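Local atomic coordinates of cytochrome c (Pseudomonas aeruginosa, PDB entry 6RTE), a protein that catalyses the dehydrogenation of dihydro-heme d1, a step in heme d1 biosynthesis, and joins a heme c domain to an eight-bladed beta-propeller. Residues 142-147 with 162-167; 166-171 with 458-463; 406-411 with 497-502; 413-418 with 452-457. All blocks are in the same frame, centred on the assembly; numbering follows the deposited sequence.

Contact 1: 142-147 with 162-167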
loop_
_atom_site.group_PDB
_atom_site.type_symbol
_atom_site.label_atom_id
_atom_site.label_comp_id
_atom_site.label_asym_id
_atom_site.label_seq_id
_atom_site.Cartn_x
_atom_site.Cartn_y
_atom_site.Cartn_z
ATOM N N PHE A 142 -3.648 -26.767 6.270
ATOM C CA PHE A 142 -5.082 -26.665 6.050
ATOM C C PHE A 142 -5.427 -27.374 4.749
ATOM O O PHE A 142 -4.547 -27.754 3.971
ATOM C CB PHE A 142 -5.497 -25.193 5.986
ATOM C CG PHE A 142 -4.590 -24.368 5.132
ATOM C CD1 PHE A 142 -4.722 -24.370 3.755
ATOM C CD2 PHE A 142 -3.571 -23.617 5.700
ATOM C CE1 PHE A 142 -3.881 -23.635 2.965
ATOM C CE2 PHE A 142 -2.735 -22.878 4.923
ATOM C CZ PHE A 142 -2.878 -22.881 3.547
ATOM N N GLU A 143 -6.729 -27.524 4.507
ATOM C CA GLU A 143 -7.204 -28.174 3.294
ATOM C C GLU A 143 -7.547 -27.188 2.185
ATOM O O GLU A 143 -7.649 -27.597 1.025
ATOM C CB GLU A 143 -8.424 -29.053 3.622
ATOM C CG GLU A 143 -8.135 -30.062 4.742
ATOM C CD GLU A 143 -8.931 -31.355 4.638
ATOM O OE1 GLU A 143 -10.033 -31.427 5.225
ATOM O OE2 GLU A 143 -8.443 -32.312 3.988
ATOM N N ALA A 144 -7.688 -25.905 2.500
ATOM C CA ALA A 144 -8.030 -24.922 1.483
ATOM C C ALA A 144 -6.940 -24.833 0.417
ATOM O O ALA A 144 -5.763 -25.122 0.661
ATOM C CB ALA A 144 -8.238 -23.548 2.124
ATOM N N ASP A 145 -7.342 -24.427 -0.771
ATOM C CA ASP A 145 -6.409 -24.260 -1.879
ATOM C C ASP A 145 -5.433 -23.130 -1.566
ATOM O O ASP A 145 -5.859 -21.972 -1.415
ATOM C CB ASP A 145 -7.198 -23.988 -3.163
ATOM C CG ASP A 145 -6.307 -23.645 -4.347
ATOM O OD1 ASP A 145 -5.060 -23.729 -4.230
ATOM O OD2 ASP A 145 -6.874 -23.285 -5.403
ATOM N N PRO A 146 -4.131 -23.406 -1.443
ATOM C CA PRO A 146 -3.187 -22.320 -1.107
ATOM C C PRO A 146 -3.183 -21.183 -2.115
ATOM O O PRO A 146 -2.903 -20.023 -1.746
ATOM C CB PRO A 146 -1.822 -23.023 -1.075
ATOM C CG PRO A 146 -2.128 -24.487 -0.937
ATOM C CD PRO A 146 -3.451 -24.703 -1.614
ATOM N N LEU A 147 -3.461 -21.469 -3.379
ATOM C CA LEU A 147 -3.396 -20.456 -4.425
ATOM C C LEU A 147 -4.682 -19.647 -4.558
ATOM O O LEU A 147 -4.721 -18.699 -5.353
ATOM C CB LEU A 147 -3.061 -21.123 -5.771
ATOM C CG LEU A 147 -1.674 -21.774 -5.813
ATOM C CD1 LEU A 147 -1.441 -22.455 -7.157
ATOM C CD2 LEU A 147 -0.570 -20.763 -5.528
ATOM N N ILE A 162 -6.969 -14.509 7.029
ATOM C CA ILE A 162 -6.629 -15.379 5.908
ATOM C C ILE A 162 -7.908 -16.096 5.521
ATOM O O ILE A 162 -8.525 -16.774 6.354
ATOM C CB ILE A 162 -5.514 -16.371 6.271
ATOM C CG1 ILE A 162 -4.317 -15.645 6.863
ATOM C CG2 ILE A 162 -5.084 -17.167 5.035
ATOM C CD1 ILE A 162 -3.698 -14.621 5.950
ATOM N N LEU A 163 -8.323 -15.942 4.270
ATOM C CA LEU A 163 -9.620 -16.429 3.819
ATOM C C LEU A 163 -9.456 -17.560 2.814
ATOM O O LEU A 163 -8.695 -17.436 1.852
ATOM C CB LEU A 163 -10.423 -15.289 3.188
ATOM C CG LEU A 163 -11.936 -15.441 3.131
ATOM C CD1 LEU A 163 -12.542 -15.133 4.496
ATOM C CD2 LEU A 163 -12.505 -14.531 2.053
ATOM N N ASP A 164 -10.173 -18.660 3.053
ATOM C CA ASP A 164 -10.403 -19.689 2.047
ATOM C C ASP A 164 -11.201 -19.097 0.892
ATOM O O ASP A 164 -12.345 -18.672 1.074
ATOM C CB ASP A 164 -11.154 -20.853 2.710
ATOM C CG ASP A 164 -11.392 -22.044 1.780
ATOM O OD1 ASP A 164 -11.520 -21.867 0.552
ATOM O OD2 ASP A 164 -11.480 -23.173 2.303
ATOM N N GLY A 165 -10.594 -19.052 -0.293
ATOM C CA GLY A 165 -11.197 -18.380 -1.433
ATOM C C GLY A 165 -12.277 -19.152 -2.161
ATOM O O GLY A 165 -12.903 -18.601 -3.072
ATOM N N ASP A 166 -12.503 -20.409 -1.792
ATOM C CA ASP A 166 -13.596 -21.200 -2.337
ATOM C C ASP A 166 -14.771 -21.310 -1.379
ATOM O O ASP A 166 -15.927 -21.329 -1.821
ATOM C CB ASP A 166 -13.092 -22.599 -2.702
ATOM C CG ASP A 166 -12.088 -22.570 -3.840
ATOM O OD1 ASP A 166 -12.464 -22.127 -4.947
ATOM O OD2 ASP A 166 -10.924 -22.964 -3.626
ATOM N N ARG A 167 -14.506 -21.385 -0.075
ATOM C CA ARG A 167 -15.568 -21.362 0.925
ATOM C C ARG A 167 -15.865 -19.953 1.427
ATOM O O ARG A 167 -16.933 -19.730 2.006
ATOM C CB ARG A 167 -15.201 -22.252 2.122
ATOM C CG ARG A 167 -15.114 -23.744 1.807
ATOM C CD ARG A 167 -15.159 -24.610 3.072
ATOM N NE ARG A 167 -13.885 -25.282 3.343
ATOM C CZ ARG A 167 -13.758 -26.442 3.995
ATOM N NH1 ARG A 167 -14.831 -27.089 4.450
ATOM N NH2 ARG A 167 -12.551 -26.965 4.184
HETATM O O HOH W 1 -8.331 -21.010 -0.764
HETATM O O HOH W 2 -9.995 -23.266 -1.092
HETATM O O HOH W 3 -9.433 -23.120 -5.859
#
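A144 meets D164 through a methyl group pressed against a carboxylate. The D164 side chain starts with CB, 4.0 Å from CB of A144, and its CG lies anti to the backbone N (chi1 -177°), which carries the carboxylate across the same methyl, where OD2 approaches A144 CB to 3.3 Å. OD2 also takes a weak, salt-bridging bond from NE of R167. The other oxygen, OD1, is gripped more firmly: D166 N reaches it at 2.9 Å, nearly along the C-O axis, while R167 N comes from well above the carboxylate plane at 3.1 Å. The first is an Asx turn, the second an Asx motif, and together they hold the carboxylate in place. Direct hydrogen bonds between the two segments are absent, and water replaces them. One molecule joins D145 N to D164 OD1 and D166 OD2, another links the D145 and D166 carboxylates, and a third bridges D145 O and G165 N. The loop 142-147, which leads into strand 150-154, thus lies beside the turn that connects strands 159-164 and 169-175.

Contact 2: 166-171 with 458-463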
loop_
_atom_site.group_PDB
_atom_site.type_symbol
_atom_site.label_atom_id
_atom_site.label_comp_id
_atom_site.label_asym_id
_atom_site.label_seq_id
_atom_site.Cartn_x
_atom_site.Cartn_y
_atom_site.Cartn_z
ATOM N N ASP A 166 -12.503 -20.409 -1.792
ATOM C CA ASP A 166 -13.596 -21.200 -2.337
ATOM C C ASP A 166 -14.771 -21.310 -1.379
ATOM O O ASP A 166 -15.927 -21.329 -1.821
ATOM C CB ASP A 166 -13.092 -22.599 -2.702
ATOM C CG ASP A 166 -12.088 -22.570 -3.840
ATOM O OD1 ASP A 166 -12.464 -22.127 -4.947
ATOM O OD2 ASP A 166 -10.924 -22.964 -3.626
ATOM N N ARG A 167 -14.506 -21.385 -0.075
ATOM C CA ARG A 167 -15.568 -21.362 0.925
ATOM C C ARG A 167 -15.865 -19.953 1.427
ATOM O O ARG A 167 -16.933 -19.730 2.006
ATOM C CB ARG A 167 -15.201 -22.252 2.122
ATOM C CG ARG A 167 -15.114 -23.744 1.807
ATOM C CD ARG A 167 -15.159 -24.610 3.072
ATOM N NE ARG A 167 -13.885 -25.282 3.343
ATOM C CZ ARG A 167 -13.758 -26.442 3.995
ATOM N NH1 ARG A 167 -14.831 -27.089 4.450
ATOM N NH2 ARG A 167 -12.551 -26.965 4.184
ATOM N N PHE A 168 -14.952 -19.002 1.215
ATOM C CA PHE A 168 -15.109 -17.639 1.720
ATOM C C PHE A 168 -15.322 -17.658 3.232
ATOM O O PHE A 168 -16.204 -16.989 3.777
ATOM C CB PHE A 168 -16.248 -16.919 0.995
ATOM C CG PHE A 168 -16.069 -16.873 -0.495
ATOM C CD1 PHE A 168 -15.055 -16.109 -1.055
ATOM C CD2 PHE A 168 -16.892 -17.609 -1.331
ATOM C CE1 PHE A 168 -14.873 -16.069 -2.422
ATOM C CE2 PHE A 168 -16.714 -17.574 -2.705
ATOM C CZ PHE A 168 -15.704 -16.796 -3.248
ATOM N N GLU A 169 -14.499 -18.452 3.908
ATOM C CA GLU A 169 -14.491 -18.569 5.354
ATOM C C GLU A 169 -13.073 -18.352 5.860
ATOM O O GLU A 169 -12.105 -18.696 5.174
ATOM C CB GLU A 169 -14.985 -19.950 5.809
ATOM C CG GLU A 169 -16.364 -20.325 5.302
ATOM C CD GLU A 169 -16.690 -21.790 5.555
ATOM O OE1 GLU A 169 -15.944 -22.438 6.323
ATOM O OE2 GLU A 169 -17.682 -22.294 4.986
ATOM N N PRO A 170 -12.922 -17.784 7.054
ATOM C CA PRO A 170 -11.575 -17.573 7.594
ATOM C C PRO A 170 -10.940 -18.880 8.040
ATOM O O PRO A 170 -11.591 -19.740 8.633
ATOM C CB PRO A 170 -11.803 -16.623 8.775
ATOM C CG PRO A 170 -13.225 -16.813 9.163
ATOM C CD PRO A 170 -13.976 -17.254 7.936
ATOM N N ILE A 171 -9.654 -19.031 7.730
ATOM C CA ILE A 171 -8.854 -20.107 8.299
ATOM C C ILE A 171 -7.876 -19.601 9.343
ATOM O O ILE A 171 -7.270 -20.421 10.055
ATOM C CB ILE A 171 -8.106 -20.911 7.211
ATOM C CG1 ILE A 171 -7.082 -20.052 6.474
ATOM C CG2 ILE A 171 -9.106 -21.498 6.212
ATOM C CD1 ILE A 171 -6.190 -20.868 5.537
ATOM N N GLY A 458 -11.430 -15.962 -11.325
ATOM C CA GLY A 458 -12.260 -14.840 -11.721
ATOM C C GLY A 458 -13.748 -15.035 -11.564
ATOM O O GLY A 458 -14.517 -14.156 -11.976
ATOM N N ARG A 459 -14.190 -16.154 -10.981
ATOM C CA ARG A 459 -15.619 -16.414 -10.851
ATOM C C ARG A 459 -16.298 -15.509 -9.827
ATOM O O ARG A 459 -17.511 -15.287 -9.928
ATOM C CB ARG A 459 -15.866 -17.874 -10.466
ATOM C CG ARG A 459 -15.831 -18.850 -11.634
ATOM C CD ARG A 459 -16.259 -20.244 -11.176
ATOM N NE ARG A 459 -15.412 -20.736 -10.087
ATOM C CZ ARG A 459 -15.821 -21.551 -9.115
ATOM N NH1 ARG A 459 -14.964 -21.930 -8.173
ATOM N NH2 ARG A 459 -17.080 -21.979 -9.072
ATOM N N TYR A 460 -15.557 -14.989 -8.847
ATOM C CA TYR A 460 -16.139 -14.148 -7.809
ATOM C C TYR A 460 -15.282 -12.911 -7.595
ATOM O O TYR A 460 -14.063 -12.942 -7.764
ATOM C CB TYR A 460 -16.282 -14.901 -6.482
ATOM C CG TYR A 460 -17.176 -16.111 -6.567
ATOM C CD1 TYR A 460 -18.554 -15.987 -6.465
ATOM C CD2 TYR A 460 -16.642 -17.381 -6.751
ATOM C CE1 TYR A 460 -19.378 -17.095 -6.544
ATOM C CE2 TYR A 460 -17.456 -18.492 -6.829
ATOM C CZ TYR A 460 -18.822 -18.342 -6.724
ATOM O OH TYR A 460 -19.639 -19.445 -6.802
ATOM N N ALA A 461 -15.945 -11.818 -7.211
ATOM C CA ALA A 461 -15.293 -10.553 -6.913
ATOM C C ALA A 461 -15.596 -10.169 -5.472
ATOM O O ALA A 461 -16.727 -10.323 -5.005
ATOM C CB ALA A 461 -15.764 -9.448 -7.869
ATOM N N LEU A 462 -14.582 -9.675 -4.769
ATOM C CA LEU A 462 -14.691 -9.354 -3.346
ATOM C C LEU A 462 -14.529 -7.848 -3.162
ATOM O O LEU A 462 -13.450 -7.296 -3.415
ATOM C CB LEU A 462 -13.652 -10.125 -2.535
ATOM C CG LEU A 462 -13.984 -11.604 -2.307
ATOM C CD1 LEU A 462 -13.917 -12.413 -3.598
ATOM C CD2 LEU A 462 -13.060 -12.184 -1.253
ATOM N N LEU A 463 -15.603 -7.198 -2.717
ATOM C CA LEU A 463 -15.664 -5.755 -2.530
ATOM C C LEU A 463 -15.608 -5.405 -1.047
ATOM O O LEU A 463 -16.128 -6.135 -0.201
ATOM C CB LEU A 463 -16.956 -5.186 -3.136
ATOM C CG LEU A 463 -17.018 -4.982 -4.653
ATOM C CD1 LEU A 463 -16.715 -6.255 -5.439
ATOM C CD2 LEU A 463 -18.396 -4.433 -5.037
HETATM O O HOH W 4 -13.103 -19.630 -7.212
#
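Both F168 and Y460 set CG opposite the carbonyl carbon, with chi1 of -57° and -61°, and these torsions send their rings toward each other from separate parts of the propeller. F168 presents its edge to one face of Y460, a T-shaped pair with planes 79° apart and centroids separated by 5.2 Å. The leading atom is CZ of F168, which comes within 3.7 Å of CD2 of Y460, toward the rim of the tyrosine ring. Further along the strand, L462 adds a methyl, its CD1 lying 4.0 Å from CE1 of F168 in an oblique approach. The polar fringe is looser. OD1 of D166 and NH1 of R459 stand 4.1 Å apart, beyond salt-bridge range, with a water weakly bonded to both. R459 has its firm partner elsewhere, in the carboxylate of D457, and its guanidinium lies over CE2 of Y460. F168 and E169 together face D164 as a G1 beta bulge in the strand pair, which probably helps set the direction of the phenyl ring. Cohesion here therefore rests chiefly on the edge-to-face aromatic pair and the leucine methyl, while the charged pair probably contributes only a modest, water-mediated attraction at the exposed margin.

Contact 3: 406-411 with 497-502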
loop_
_atom_site.group_PDB
_atom_site.type_symbol
_atom_site.label_atom_id
_atom_site.label_comp_id
_atom_site.label_asym_id
_atom_site.label_seq_id
_atom_site.Cartn_x
_atom_site.Cartn_y
_atom_site.Cartn_z
ATOM N N ARG A 406 -9.401 -2.618 -10.961
ATOM C CA ARG A 406 -9.029 -4.020 -11.025
ATOM C C ARG A 406 -9.845 -4.696 -12.111
ATOM O O ARG A 406 -10.939 -4.242 -12.466
ATOM C CB ARG A 406 -9.258 -4.722 -9.682
ATOM C CG ARG A 406 -8.407 -5.971 -9.468
ATOM C CD ARG A 406 -6.955 -5.607 -9.223
ATOM N NE ARG A 406 -6.269 -6.610 -8.419
ATOM C CZ ARG A 406 -5.650 -7.687 -8.909
ATOM N NH1 ARG A 406 -5.629 -7.920 -10.217
ATOM N NH2 ARG A 406 -5.051 -8.536 -8.083
ATOM N N SER A 407 -9.304 -5.792 -12.630
ATOM C CA SER A 407 -10.023 -6.624 -13.588
ATOM C C SER A 407 -9.439 -8.033 -13.535
ATOM O O SER A 407 -8.641 -8.359 -12.653
ATOM C CB SER A 407 -9.944 -6.026 -14.997
ATOM O OG SER A 407 -10.787 -6.736 -15.879
ATOM N N HIS A 408 -9.841 -8.867 -14.492
ATOM C CA HIS A 408 -9.419 -10.260 -14.562
ATOM C C HIS A 408 -9.579 -10.712 -16.007
ATOM O O HIS A 408 -10.458 -10.223 -16.724
ATOM C CB HIS A 408 -10.249 -11.144 -13.619
ATOM C CG HIS A 408 -9.651 -12.495 -13.358
ATOM N ND1 HIS A 408 -9.883 -13.586 -14.173
ATOM C CD2 HIS A 408 -8.859 -12.942 -12.357
ATOM C CE1 HIS A 408 -9.246 -14.638 -13.694
ATOM N NE2 HIS A 408 -8.620 -14.274 -12.589
ATOM N N ALA A 409 -8.710 -11.637 -16.429
ATOM C CA ALA A 409 -8.792 -12.161 -17.786
ATOM C C ALA A 409 -10.177 -12.716 -18.084
ATOM O O ALA A 409 -10.664 -12.606 -19.215
ATOM C CB ALA A 409 -7.727 -13.242 -17.995
ATOM N N ASP A 410 -10.831 -13.296 -17.075
ATOM C CA ASP A 410 -12.152 -13.896 -17.217
ATOM C C ASP A 410 -13.284 -12.885 -17.088
ATOM O O ASP A 410 -14.442 -13.255 -17.304
ATOM C CB ASP A 410 -12.302 -15.014 -16.171
ATOM C CG ASP A 410 -13.675 -15.680 -16.195
ATOM O OD1 ASP A 410 -14.582 -15.215 -15.467
ATOM O OD2 ASP A 410 -13.847 -16.669 -16.942
ATOM N N SER A 411 -12.989 -11.623 -16.766
ATOM C CA SER A 411 -14.066 -10.646 -16.627
ATOM C C SER A 411 -14.120 -9.715 -17.835
ATOM O O SER A 411 -13.075 -9.310 -18.353
ATOM C CB SER A 411 -13.884 -9.800 -15.367
ATOM O OG SER A 411 -14.968 -8.900 -15.205
ATOM N N VAL A 497 -3.853 -14.791 -3.513
ATOM C CA VAL A 497 -2.537 -15.359 -3.805
ATOM C C VAL A 497 -2.390 -15.631 -5.300
ATOM O O VAL A 497 -1.440 -15.171 -5.948
ATOM C CB VAL A 497 -2.313 -16.650 -2.995
ATOM C CG1 VAL A 497 -1.048 -17.365 -3.466
ATOM C CG2 VAL A 497 -2.242 -16.357 -1.511
ATOM N N GLY A 498 -3.319 -16.408 -5.855
ATOM C CA GLY A 498 -3.199 -16.828 -7.243
ATOM C C GLY A 498 -3.065 -15.663 -8.200
ATOM O O GLY A 498 -2.225 -15.672 -9.096
ATOM N N ASN A 499 -3.896 -14.632 -8.020
ATOM C CA ASN A 499 -3.834 -13.496 -8.930
ATOM C C ASN A 499 -2.600 -12.638 -8.691
ATOM O O ASN A 499 -2.062 -12.060 -9.640
ATOM C CB ASN A 499 -5.109 -12.665 -8.805
ATOM C CG ASN A 499 -6.308 -13.363 -9.399
ATOM O OD1 ASN A 499 -6.175 -14.126 -10.351
ATOM N ND2 ASN A 499 -7.480 -13.119 -8.838
ATOM N N LYS A 500 -2.116 -12.560 -7.449
ATOM C CA LYS A 500 -0.964 -11.709 -7.169
ATOM C C LYS A 500 0.335 -12.303 -7.696
ATOM O O LYS A 500 1.242 -11.555 -8.073
ATOM C CB LYS A 500 -0.827 -11.450 -5.666
ATOM C CG LYS A 500 -2.026 -10.790 -5.010
ATOM C CD LYS A 500 -2.486 -9.546 -5.732
ATOM C CE LYS A 500 -1.388 -8.517 -5.798
ATOM N NZ LYS A 500 -1.952 -7.173 -6.089
ATOM N N ILE A 501 0.461 -13.633 -7.708
ATOM C CA ILE A 501 1.688 -14.276 -8.177
ATOM C C ILE A 501 1.600 -14.722 -9.637
ATOM O O ILE A 501 2.614 -15.179 -10.193
ATOM C CB ILE A 501 2.059 -15.483 -7.287
ATOM C CG1 ILE A 501 1.133 -16.674 -7.546
ATOM C CG2 ILE A 501 2.008 -15.089 -5.813
ATOM C CD1 ILE A 501 1.503 -17.924 -6.755
ATOM N N GLY A 502 0.435 -14.609 -10.268
ATOM C CA GLY A 502 0.256 -15.051 -11.639
ATOM C C GLY A 502 0.642 -14.000 -12.664
ATOM O O GLY A 502 0.862 -12.831 -12.323
#
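R406 and N499 bury the largest areas in this surface contact, followed by H408, and each uses its polar end mainly on a partner beyond the two segments. The N499 amide lies across the edge of the H408 imidazole, the two planes 66° apart. NE2 of H408 points a weak, bent bond at OD1 of N499, 3.3 Å long with an angle of 126° at the hydrogen, while its stronger acceptor is the carbonyl oxygen of R456. The amide is likewise shared, since ND2 of N499 donates to T455 O. The other nitrogen helps to fix the imidazole rotation: D410 N donates to ND1 at 3.1 Å and a nearly straight 167°, inside the type I turn that runs from H408 to S411. R406 arrives by a different route. Its chain, bent at chi2, brings NH2 to 3.6 Å from CD of K500 and 4.2 Å from CB of N499, so that the guanidinium rests against aliphatic carbon. NZ of K500 is 3.9 Å from the same NH2, but E453 salt-bridges R406 and also touches K500, and its carboxylate probably offsets the two positive charges. Helix 497-501, which directly follows strand 491-496, touches the loop leading to strand 413-417 and, through V497, K500 and I501, also F186 of strand 183-186.

Contact 4: 413-418 with 452-457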
loop_
_atom_site.group_PDB
_atom_site.type_symbol
_atom_site.label_atom_id
_atom_site.label_comp_id
_atom_site.label_asym_id
_atom_site.label_seq_id
_atom_site.Cartn_x
_atom_site.Cartn_y
_atom_site.Cartn_z
ATOM N N TYR A 413 -15.288 -6.627 -17.675
ATOM C CA TYR A 413 -15.382 -5.269 -17.163
ATOM C C TYR A 413 -14.125 -4.903 -16.384
ATOM O O TYR A 413 -13.434 -5.768 -15.837
ATOM C CB TYR A 413 -16.592 -5.084 -16.232
ATOM C CG TYR A 413 -17.853 -5.777 -16.685
ATOM C CD1 TYR A 413 -18.654 -5.228 -17.682
ATOM C CD2 TYR A 413 -18.258 -6.969 -16.101
ATOM C CE1 TYR A 413 -19.813 -5.857 -18.094
ATOM C CE2 TYR A 413 -19.421 -7.604 -16.501
ATOM C CZ TYR A 413 -20.194 -7.045 -17.501
ATOM O OH TYR A 413 -21.352 -7.679 -17.905
ATOM N N ALA A 414 -13.845 -3.605 -16.339
ATOM C CA ALA A 414 -12.901 -3.032 -15.388
ATOM C C ALA A 414 -13.694 -2.458 -14.217
ATOM O O ALA A 414 -14.623 -1.669 -14.419
ATOM C CB ALA A 414 -12.045 -1.945 -16.038
ATOM N N TRP A 415 -13.324 -2.849 -13.004
ATOM C CA TRP A 415 -14.077 -2.512 -11.804
ATOM C C TRP A 415 -13.374 -1.364 -11.090
ATOM O O TRP A 415 -12.207 -1.493 -10.706
ATOM C CB TRP A 415 -14.191 -3.727 -10.877
ATOM C CG TRP A 415 -14.783 -4.969 -11.510
ATOM C CD1 TRP A 415 -14.461 -5.515 -12.724
ATOM C CD2 TRP A 415 -15.781 -5.829 -10.940
ATOM N NE1 TRP A 415 -15.208 -6.648 -12.949
ATOM C CE2 TRP A 415 -16.022 -6.865 -11.867
ATOM C CE3 TRP A 415 -16.492 -5.823 -9.740
ATOM C CZ2 TRP A 415 -16.944 -7.880 -11.629
ATOM C CZ3 TRP A 415 -17.413 -6.831 -9.506
ATOM C CH2 TRP A 415 -17.631 -7.844 -10.446
ATOM N N THR A 416 -14.082 -0.248 -10.903
ATOM C CA THR A 416 -13.506 0.921 -10.242
ATOM C C THR A 416 -14.571 1.542 -9.336
ATOM O O THR A 416 -15.605 0.932 -9.049
ATOM C CB THR A 416 -12.944 1.901 -11.282
ATOM O OG1 THR A 416 -12.149 2.896 -10.623
ATOM C CG2 THR A 416 -14.065 2.579 -12.060
ATOM N N ASP A 417 -14.320 2.766 -8.871
ATOM C CA ASP A 417 -15.115 3.347 -7.798
ATOM C C ASP A 417 -15.080 4.868 -7.889
ATOM O O ASP A 417 -14.424 5.442 -8.762
ATOM C CB ASP A 417 -14.582 2.887 -6.435
ATOM C CG ASP A 417 -13.133 3.298 -6.217
ATOM O OD1 ASP A 417 -12.870 4.517 -6.131
ATOM O OD2 ASP A 417 -12.254 2.407 -6.151
ATOM N N THR A 418 -15.809 5.517 -6.970
ATOM C CA THR A 418 -15.662 6.947 -6.697
ATOM C C THR A 418 -15.330 7.102 -5.213
ATOM O O THR A 418 -15.923 7.929 -4.502
ATOM C CB THR A 418 -16.921 7.730 -7.069
ATOM O OG1 THR A 418 -17.976 7.419 -6.153
ATOM C CG2 THR A 418 -17.365 7.392 -8.493
ATOM N N VAL A 452 -11.506 -3.926 -5.269
ATOM C CA VAL A 452 -12.048 -5.176 -5.785
ATOM C C VAL A 452 -10.894 -6.142 -6.009
ATOM O O VAL A 452 -9.862 -5.762 -6.578
ATOM C CB VAL A 452 -12.832 -4.945 -7.091
ATOM C CG1 VAL A 452 -13.286 -6.274 -7.705
ATOM C CG2 VAL A 452 -14.023 -4.019 -6.839
ATOM N N GLU A 453 -11.063 -7.377 -5.551
ATOM C CA GLU A 453 -10.153 -8.477 -5.854
ATOM C C GLU A 453 -10.989 -9.682 -6.266
ATOM O O GLU A 453 -12.111 -9.858 -5.785
ATOM C CB GLU A 453 -9.269 -8.824 -4.646
ATOM C CG GLU A 453 -8.182 -9.851 -4.919
ATOM C CD GLU A 453 -6.956 -9.252 -5.573
ATOM O OE1 GLU A 453 -7.049 -8.112 -6.071
ATOM O OE2 GLU A 453 -5.901 -9.909 -5.579
ATOM N N PHE A 454 -10.442 -10.501 -7.166
ATOM C CA PHE A 454 -11.124 -11.683 -7.675
ATOM C C PHE A 454 -10.527 -12.964 -7.099
ATOM O O PHE A 454 -9.385 -12.990 -6.634
ATOM C CB PHE A 454 -11.043 -11.752 -9.210
ATOM C CG PHE A 454 -11.676 -10.585 -9.911
ATOM C CD1 PHE A 454 -10.938 -9.446 -10.186
ATOM C CD2 PHE A 454 -12.999 -10.638 -10.309
ATOM C CE1 PHE A 454 -11.510 -8.368 -10.831
ATOM C CE2 PHE A 454 -13.588 -9.558 -10.962
ATOM C CZ PHE A 454 -12.840 -8.423 -11.223
ATOM N N THR A 455 -11.323 -14.033 -7.146
ATOM C CA THR A 455 -10.791 -15.382 -6.985
ATOM C C THR A 455 -9.816 -15.683 -8.119
ATOM O O THR A 455 -9.799 -15.009 -9.154
ATOM C CB THR A 455 -11.907 -16.423 -6.995
ATOM O OG1 THR A 455 -12.743 -16.217 -8.146
ATOM C CG2 THR A 455 -12.753 -16.342 -5.730
ATOM N N ARG A 456 -9.010 -16.732 -7.927
ATOM C CA ARG A 456 -7.954 -17.013 -8.899
ATOM C C ARG A 456 -8.530 -17.268 -10.288
ATOM O O ARG A 456 -7.913 -16.884 -11.287
ATOM C CB ARG A 456 -7.098 -18.197 -8.433
ATOM C CG ARG A 456 -7.842 -19.517 -8.280
ATOM C CD ARG A 456 -6.921 -20.626 -7.768
ATOM N NE ARG A 456 -5.785 -20.866 -8.663
ATOM C CZ ARG A 456 -5.176 -22.042 -8.808
ATOM N NH1 ARG A 456 -5.586 -23.103 -8.126
ATOM N NH2 ARG A 456 -4.156 -22.160 -9.647
ATOM N N ASP A 457 -9.711 -17.879 -10.373
ATOM C CA ASP A 457 -10.357 -18.151 -11.655
ATOM C C ASP A 457 -11.318 -17.048 -12.090
ATOM O O ASP A 457 -11.969 -17.189 -13.133
ATOM C CB ASP A 457 -11.105 -19.490 -11.595
ATOM C CG ASP A 457 -12.288 -19.459 -10.638
ATOM O OD1 ASP A 457 -12.472 -18.432 -9.946
ATOM O OD2 ASP A 457 -13.039 -20.458 -10.578
#
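W415 receives the edge of F454 on one face of its indole, and this is the tight part of the contact. CZ of F454 stands 3.4 Å from NE1 of W415, offset toward the rim, and the phenyl plane is turned 88° from the five-membered ring, whose centroid is 4.8 Å away. Because the phenyl comes from over the face, the indole N-H remains available for its hydrogen bond to OG of S411. V452 packs more loosely: its CG1, anti to the backbone N (chi1 175°), lies obliquely beside the benzene part, 3.8 Å from CE3 of W415. All three side chains are buried. Past F454 the chain heads for the solvent side: T455 is still buried, its OG1 donating to D457 OD1 at 2.9 Å, while D457 is partly exposed and R456 exposed. With A461 of strand 460-465 also touching the indole, the arrangement is the face-to-face packing of adjacent four-stranded beta-propeller blades, here that from strand 405-406 to strand 437-441 against that from strand 449-454 to strand 482-488.

How the contacts relate
Contacts 2 and 4 join blades of the propeller, while contacts 1 and 3 add a loop and the C-terminal helix beside them. Contacts 1 and 2, with centres about 9 Å apart, share D166 and R167 and are joined by a probable D164 N to E169 O bond of 2.9 Å. Contact 4 is nested inside the loops closed by contacts 2 and 3. It meets contact 2 through the antiparallel pair L462 N to E453 O (2.7 Å), and contact 3 through R406 O to W415 N (2.8 Å). Contact 1 reaches contact 4 across the D145 OD2 to R456 NH1 salt bridge of 3.0 Å, although their centres are about 19 Å apart. The heme c pocket uses residues between 46 and 198, so contacts 3 and 4 contribute none to it.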